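Chain length determinant protein (Shigella flexneri, PDB 4E2H) probably sets the length of lipopolysaccharide O-antigen chains through a periplasmic domain anchored at the inner membrane. Local coordinates at residues W11-I16 and M101-Y106; K131-S136 and R213-D218; Q160-A165 and T182-G187. All blocks are in the same frame, centred on the assembly; numbering follows the deposited sequence.

Contact 1: W11-I16 and M101-Y106; sequences WTSTAI and MKLAQY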
# COMPACT_ATOMS: atom_id res chain seq x y z
N TRP C 11 -9.44 -46.62 -6.42
CA TRP C 11 -9.04 -46.13 -5.09
C TRP C 11 -8.77 -44.61 -5.03
O TRP C 11 -7.89 -44.12 -5.74
CB TRP C 11 -7.79 -46.89 -4.62
N THR C 12 -9.50 -43.88 -4.18
CA THR C 12 -9.41 -42.41 -4.13
C THR C 12 -8.51 -41.86 -3.00
O THR C 12 -8.78 -42.13 -1.83
CB THR C 12 -10.79 -41.75 -3.91
OG1 THR C 12 -11.75 -42.30 -4.81
CG2 THR C 12 -10.69 -40.23 -4.11
N SER C 13 -7.49 -41.07 -3.35
CA SER C 13 -6.64 -40.46 -2.30
C SER C 13 -7.15 -39.06 -1.93
O SER C 13 -7.78 -38.39 -2.74
CB SER C 13 -5.17 -40.41 -2.72
OG SER C 13 -4.37 -39.87 -1.68
N THR C 14 -6.91 -38.63 -0.70
CA THR C 14 -7.53 -37.39 -0.25
C THR C 14 -6.71 -36.50 0.70
O THR C 14 -6.19 -36.95 1.73
CB THR C 14 -8.90 -37.67 0.38
OG1 THR C 14 -9.85 -37.88 -0.67
CG2 THR C 14 -9.37 -36.47 1.24
N ALA C 15 -6.59 -35.23 0.34
CA ALA C 15 -5.88 -34.29 1.19
C ALA C 15 -6.70 -33.02 1.34
O ALA C 15 -7.50 -32.68 0.44
CB ALA C 15 -4.51 -34.00 0.64
N ILE C 16 -6.52 -32.35 2.48
CA ILE C 16 -7.21 -31.09 2.77
C ILE C 16 -6.20 -29.99 2.97
O ILE C 16 -5.35 -30.07 3.85
CB ILE C 16 -8.04 -31.18 4.06
CG1 ILE C 16 -9.14 -32.24 3.92
CG2 ILE C 16 -8.65 -29.85 4.40
CD1 ILE C 16 -10.01 -32.35 5.20
N MSE C 101 0.65 -41.31 -4.07
CA MSE C 101 1.93 -40.71 -4.48
C MSE C 101 1.65 -39.79 -5.66
O MSE C 101 2.38 -38.83 -5.91
CB MSE C 101 3.00 -41.76 -4.82
CG MSE C 101 3.47 -42.61 -3.63
SE MSE C 101 4.51 -44.20 -4.14
CE MSE C 101 4.76 -45.03 -2.38
N LYS C 102 0.57 -40.09 -6.35
CA LYS C 102 0.11 -39.33 -7.50
C LYS C 102 -0.49 -38.00 -7.06
O LYS C 102 -0.08 -36.93 -7.53
CB LYS C 102 -0.97 -40.14 -8.23
CG LYS C 102 -1.08 -39.89 -9.71
CD LYS C 102 0.03 -40.60 -10.48
CE LYS C 102 1.24 -39.69 -10.67
NZ LYS C 102 2.53 -40.34 -10.27
N LEU C 103 -1.47 -38.05 -6.16
CA LEU C 103 -2.05 -36.84 -5.61
C LEU C 103 -0.94 -35.92 -5.13
O LEU C 103 -0.89 -34.75 -5.49
CB LEU C 103 -2.98 -37.12 -4.44
CG LEU C 103 -3.48 -35.82 -3.79
CD1 LEU C 103 -4.39 -35.08 -4.75
CD2 LEU C 103 -4.17 -36.02 -2.45
N ALA C 104 -0.05 -36.45 -4.31
CA ALA C 104 0.91 -35.61 -3.64
C ALA C 104 1.88 -34.99 -4.62
O ALA C 104 2.43 -33.91 -4.36
CB ALA C 104 1.66 -36.38 -2.57
N GLN C 105 2.09 -35.65 -5.75
CA GLN C 105 3.02 -35.08 -6.72
C GLN C 105 2.35 -33.96 -7.53
O GLN C 105 2.97 -32.94 -7.81
CB GLN C 105 3.59 -36.17 -7.63
CG GLN C 105 3.12 -36.12 -9.06
CD GLN C 105 3.95 -37.03 -9.96
OE1 GLN C 105 5.06 -37.43 -9.60
NE2 GLN C 105 3.40 -37.36 -11.13
N TYR C 106 1.07 -34.15 -7.86
CA TYR C 106 0.30 -33.17 -8.61
C TYR C 106 0.08 -31.88 -7.84
O TYR C 106 -0.15 -30.80 -8.41
CB TYR C 106 -1.02 -33.78 -9.05
CG TYR C 106 -0.86 -34.69 -10.24
CD1 TYR C 106 0.37 -34.81 -10.88
CD2 TYR C 106 -1.93 -35.42 -10.75
CE1 TYR C 106 0.54 -35.64 -11.97
CE2 TYR C 106 -1.78 -36.25 -11.86
CZ TYR C 106 -0.54 -36.35 -12.46
OH TYR C 106 -0.36 -37.16 -13.57
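Leu103 reaches from its helix across to Ser13 and Ala15, and one methyl, CD2, makes most of the contact. The CA-CB bonds of Ser13 and Ala15 both point at the helix, while that of the intervening Thr14 points away, as expected for neighbouring residues on an extended strand. Leu103 CD2 settles between the two, 3.7 Å from Ala15 CB and 3.9 Å from Ser13 OG. It also rests over the backbone joining them, with Leu103 CD2 3.8 Å from Ala15 N and 4.1 Å from Thr14 C. The first torsion of Leu103 (174°) sets CG opposite the backbone N, extending the side chain toward the strand; its CB stays in the contact at 4.1 Å from Ser13 OG.

Ser13 brings a polar atom to this apolar surface. With OG turned opposite its own backbone N (chi1 -177°), the hydroxyl reaches the helix side of the strand, where it borders Leu103 and is hydrogen-bonded to Thr239 N. A buried hydroxyl is thus satisfied beside a hydrocarbon neighbour. The segment axes approach to 8.3 Å at 40° between their N-to-C directions, and the nearest CA atoms, those of Ser13 and Leu103, are 6.7 Å apart.

Pro238 touches Ser13, Ala15 and Leu103, so the chain's C-terminal end closes round the same spot. Strand 12-18 lies between strands 87-92 and 233-234 in an antiparallel sheet, with helix 97-164 laid against it near the helix's start; Thr14 and Ile16 meet Glu63 and Ser59 of the second subunit.

Contact 2: K131-S136 and R213-D218; sequences KNLQDS and RQNLLD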
# COMPACT_ATOMS: atom_id res chain seq x y z
N LYS C 131 9.24 2.41 -9.73
CA LYS C 131 8.81 3.55 -10.54
C LYS C 131 7.95 4.46 -9.66
O LYS C 131 8.20 5.65 -9.59
CB LYS C 131 8.04 3.11 -11.79
N ASN C 132 6.96 3.89 -8.98
CA ASN C 132 6.14 4.70 -8.09
C ASN C 132 6.95 5.65 -7.22
O ASN C 132 6.53 6.79 -6.99
CB ASN C 132 5.26 3.81 -7.21
CG ASN C 132 3.87 3.62 -7.80
OD1 ASN C 132 3.42 4.42 -8.63
ND2 ASN C 132 3.19 2.55 -7.38
N LEU C 133 8.11 5.20 -6.76
CA LEU C 133 8.87 6.02 -5.82
C LEU C 133 9.85 6.97 -6.51
O LEU C 133 9.90 8.15 -6.18
CB LEU C 133 9.58 5.15 -4.80
CG LEU C 133 8.63 4.35 -3.89
CD1 LEU C 133 9.38 3.75 -2.71
CD2 LEU C 133 7.47 5.21 -3.41
N GLN C 134 10.65 6.46 -7.45
CA GLN C 134 11.57 7.32 -8.17
C GLN C 134 10.82 8.58 -8.63
O GLN C 134 11.32 9.68 -8.44
CB GLN C 134 12.26 6.56 -9.31
CG GLN C 134 13.30 5.56 -8.79
CD GLN C 134 13.68 4.50 -9.82
OE1 GLN C 134 12.92 4.24 -10.77
NE2 GLN C 134 14.87 3.88 -9.64
N ASP C 135 9.61 8.41 -9.14
CA ASP C 135 8.73 9.55 -9.39
C ASP C 135 8.73 10.50 -8.21
O ASP C 135 9.22 11.63 -8.30
CB ASP C 135 7.27 9.11 -9.60
CG ASP C 135 7.04 8.43 -10.94
OD1 ASP C 135 8.04 8.10 -11.63
OD2 ASP C 135 5.85 8.22 -11.30
N SER C 136 8.16 10.04 -7.10
CA SER C 136 7.91 10.91 -5.97
C SER C 136 9.20 11.51 -5.43
O SER C 136 9.16 12.51 -4.70
CB SER C 136 7.17 10.17 -4.87
OG SER C 136 7.45 10.78 -3.62
N ARG C 213 13.20 7.99 0.52
CA ARG C 213 14.53 7.69 -0.02
C ARG C 213 15.10 6.40 0.55
O ARG C 213 15.77 5.64 -0.16
CB ARG C 213 15.51 8.84 0.24
CG ARG C 213 16.90 8.55 -0.28
CD ARG C 213 17.64 9.82 -0.71
NE ARG C 213 18.89 9.94 0.03
CZ ARG C 213 19.07 10.77 1.06
NH1 ARG C 213 18.08 11.57 1.45
NH2 ARG C 213 20.24 10.80 1.68
N GLN C 214 14.85 6.18 1.83
CA GLN C 214 15.27 4.96 2.51
C GLN C 214 14.43 3.81 1.98
O GLN C 214 14.93 2.70 1.80
CB GLN C 214 15.12 5.11 4.02
CG GLN C 214 15.45 3.86 4.82
CD GLN C 214 16.87 3.37 4.59
OE1 GLN C 214 17.10 2.41 3.84
NE2 GLN C 214 17.83 4.02 5.23
N ASN C 215 13.16 4.10 1.70
CA ASN C 215 12.25 3.07 1.22
C ASN C 215 12.72 2.50 -0.10
O ASN C 215 12.53 1.32 -0.39
CB ASN C 215 10.84 3.60 1.09
CG ASN C 215 9.80 2.50 1.08
OD1 ASN C 215 10.13 1.32 0.90
ND2 ASN C 215 8.54 2.88 1.27
N LEU C 216 13.34 3.35 -0.92
CA LEU C 216 13.87 2.89 -2.19
C LEU C 216 15.10 2.05 -1.93
O LEU C 216 15.31 1.03 -2.58
CB LEU C 216 14.20 4.07 -3.11
CG LEU C 216 14.43 3.76 -4.60
CD1 LEU C 216 13.48 4.56 -5.47
CD2 LEU C 216 15.87 4.05 -5.00
N LEU C 217 15.91 2.48 -0.96
CA LEU C 217 17.09 1.71 -0.55
C LEU C 217 16.68 0.28 -0.16
O LEU C 217 17.28 -0.71 -0.59
CB LEU C 217 17.77 2.37 0.65
CG LEU C 217 19.16 3.00 0.51
CD1 LEU C 217 19.26 3.89 -0.73
CD2 LEU C 217 19.52 3.79 1.78
N ASP C 218 15.64 0.20 0.67
CA ASP C 218 15.11 -1.06 1.14
C ASP C 218 14.65 -1.96 -0.00
O ASP C 218 15.00 -3.14 -0.03
CB ASP C 218 13.97 -0.83 2.15
CG ASP C 218 14.48 -0.26 3.48
OD1 ASP C 218 15.72 -0.33 3.74
OD2 ASP C 218 13.65 0.25 4.27
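Leu133 and Leu216, facing each other with CA atoms 6.9 Å apart, form the apolar centre of this helix-helix contact. Leu133 CB lies 4.0 Å from Leu216 CD1, and the same CD1 methyl approaches Gln134 CG to 3.5 Å, a close carbon-carbon approach. Setting CG opposite the backbone N (chi1 -165°) carries the Leu216 branch across to Gln134, whose side chain it meets at about a right angle.

A second packing pair sets a leucine methyl against the carbons of a polar residue. Leu133 CD1 comes within 4.0 Å of Asn215 CG and 4.1 Å of Asn215 CB, these two side chains also crossing nearly perpendicularly.

Salt bridges flank the contact, two of them to the second subunit and one within the chain. Arg213 NH2 and Asp218 OD2 form salt bridges to Glu146 OE2 and Arg138 NH2 of the second subunit, whereas Asp135 OD1 makes a salt bridge to Arg138 NH2 of its own chain.

The short axes run 9.9 Å apart at 150°, a near-antiparallel pairing with a modest 181 Å² buried. Such packing of a returning helix, 207-219, against a long one, 97-164, is characteristic of the elongated helical part of Wzz-type chain length regulators.

Contact 3: Q160-A165 and T182-G187; sequences QYANQA and TLFLLG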
# COMPACT_ATOMS: atom_id res chain seq x y z
N GLN C 160 21.17 44.33 -5.42
CA GLN C 160 21.01 45.60 -6.08
C GLN C 160 20.55 46.66 -5.07
O GLN C 160 21.17 47.71 -4.95
CB GLN C 160 19.98 45.47 -7.20
CG GLN C 160 20.47 44.61 -8.34
CD GLN C 160 19.45 44.54 -9.46
OE1 GLN C 160 18.27 44.25 -9.23
NE2 GLN C 160 19.90 44.84 -10.69
N TYR C 161 19.47 46.37 -4.35
CA TYR C 161 18.96 47.33 -3.36
C TYR C 161 20.09 47.74 -2.44
O TYR C 161 20.28 48.92 -2.17
CB TYR C 161 17.81 46.74 -2.52
CG TYR C 161 16.70 46.04 -3.28
CD1 TYR C 161 16.46 46.29 -4.62
CD2 TYR C 161 15.87 45.12 -2.63
CE1 TYR C 161 15.43 45.65 -5.30
CE2 TYR C 161 14.85 44.46 -3.30
CZ TYR C 161 14.63 44.73 -4.63
OH TYR C 161 13.61 44.08 -5.30
N ALA C 162 20.85 46.77 -1.93
CA ALA C 162 21.91 47.11 -0.99
C ALA C 162 23.02 47.94 -1.67
O ALA C 162 23.41 48.97 -1.14
CB ALA C 162 22.48 45.88 -0.33
N ASN C 163 23.51 47.50 -2.83
CA ASN C 163 24.46 48.30 -3.60
C ASN C 163 24.02 49.76 -3.73
O ASN C 163 24.78 50.67 -3.37
CB ASN C 163 24.68 47.72 -5.00
CG ASN C 163 25.61 46.52 -4.99
OD1 ASN C 163 26.27 46.24 -3.98
ND2 ASN C 163 25.67 45.81 -6.12
N GLN C 164 22.80 49.99 -4.19
CA GLN C 164 22.33 51.35 -4.39
C GLN C 164 22.29 52.17 -3.11
O GLN C 164 22.54 53.38 -3.13
CB GLN C 164 20.96 51.36 -5.08
CG GLN C 164 20.83 52.52 -6.06
CD GLN C 164 19.43 52.67 -6.61
OE1 GLN C 164 18.94 51.80 -7.35
NE2 GLN C 164 18.77 53.77 -6.24
N ALA C 165 21.97 51.51 -2.00
CA ALA C 165 21.92 52.19 -0.70
C ALA C 165 23.28 52.11 -0.01
O ALA C 165 23.39 52.43 1.19
CB ALA C 165 20.84 51.56 0.18
N THR C 182 13.36 43.24 3.56
CA THR C 182 14.46 43.19 4.52
C THR C 182 15.76 42.43 4.15
O THR C 182 16.77 42.58 4.84
CB THR C 182 13.97 42.63 5.86
OG1 THR C 182 13.55 41.27 5.66
CG2 THR C 182 12.80 43.45 6.37
N LEU C 183 15.78 41.63 3.10
CA LEU C 183 17.04 40.94 2.79
C LEU C 183 18.26 41.86 2.70
O LEU C 183 19.32 41.54 3.25
CB LEU C 183 16.95 40.10 1.51
CG LEU C 183 16.65 38.61 1.70
CD1 LEU C 183 16.10 38.00 0.41
CD2 LEU C 183 17.91 37.86 2.18
N PHE C 184 18.12 43.00 2.02
CA PHE C 184 19.27 43.87 1.76
C PHE C 184 19.90 44.37 3.07
O PHE C 184 21.02 44.89 3.08
CB PHE C 184 18.88 45.06 0.86
CG PHE C 184 18.38 46.27 1.62
CD1 PHE C 184 17.06 46.36 2.02
CD2 PHE C 184 19.24 47.32 1.93
CE1 PHE C 184 16.60 47.47 2.72
CE2 PHE C 184 18.78 48.42 2.63
CZ PHE C 184 17.46 48.49 3.03
N LEU C 185 19.22 44.20 4.19
CA LEU C 185 19.82 44.61 5.44
C LEU C 185 21.03 43.75 5.79
O LEU C 185 21.83 44.13 6.65
CB LEU C 185 18.80 44.57 6.57
CG LEU C 185 17.61 45.48 6.23
CD1 LEU C 185 16.40 45.15 7.12
CD2 LEU C 185 18.01 46.93 6.37
N LEU C 186 21.19 42.60 5.15
CA LEU C 186 22.35 41.72 5.45
C LEU C 186 23.57 42.34 4.80
O LEU C 186 24.72 41.94 5.05
CB LEU C 186 22.13 40.31 4.93
CG LEU C 186 20.80 39.63 5.28
CD1 LEU C 186 20.59 38.38 4.45
CD2 LEU C 186 20.70 39.32 6.77
N GLY C 187 23.34 43.35 3.97
CA GLY C 187 24.45 44.04 3.37
C GLY C 187 25.05 43.23 2.25
O GLY C 187 24.86 42.00 2.18
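Phe184 O, which receives a 2.9 Å hydrogen bond from Gly187 N, also borders the helix: Ala162 CB lies 3.8 Å from Phe184 O. The bond spans three residues, as does the one from Leu186 N to Leu183 O, and this short repeat identifies the 3-10 turn at 184-186. Gly187, with a positive phi of 77°, leaves the turn and leads into helix 187-195.

What crosses between the segments is apolar packing around Phe184. Phe184 CB faces two consecutive helix residues at once, lying 3.9 Å from Tyr161 CB and 3.9 Å from Ala162 CB. The approach is close enough to bring the backbone in as well, since Phe184 CB stands 3.8 Å from Ala162 N. The small Ala162 side chain suits this proximity, with the CA atoms of Ala162 and Phe184 only 5.0 Å apart.

These residues belong to the far end of helix 97-164, where a long linker without helix or strand folds the chain back on itself; the turn is thereby packed onto the last helical residues, in the part of a Wzz-type regulator expected to lie farthest from the membrane. Ala165, the first residue to leave helical geometry, still aims its CB at the ring, 4.5 Å from Phe184 CE2.

With chi1 of 89°, CG of Phe184 lies between the backbone N and the carbonyl carbon, and the ring reaches from Ala162 toward Ala165. Phe184 CD2 comes to 4.0 Å from Ala162 CA, while Leu185 CD2 sits above one ring face, near its periphery. The CA-CB bond of Tyr161 points toward the turn, but the rest of the side chain turns off from it; Tyr161 also packs on Ser193 of the third subunit, and Ala190 of that subunit touches Phe184.

In the fold
Helix 97-164 supplies one side of all three contacts, which therefore mark positions along a single long rod. Contact 1 lies near its start, contact 2 about 45 Å away between centres, and contact 3 a further 42 Å from contact 2; the 87 Å separating the centres of contacts 1 and 3 equals the sum of the two steps, so the three are nearly collinear. None touches another, the nearest atoms of contacts 2 and 3 being about 26 Å apart. Along the chain, contact 3 is nested within the loop closed by contact 2, whereas contact 1 closes beforehand. Contacts 1 and 2 both meet the second subunit, contacts 2 and 3 the third.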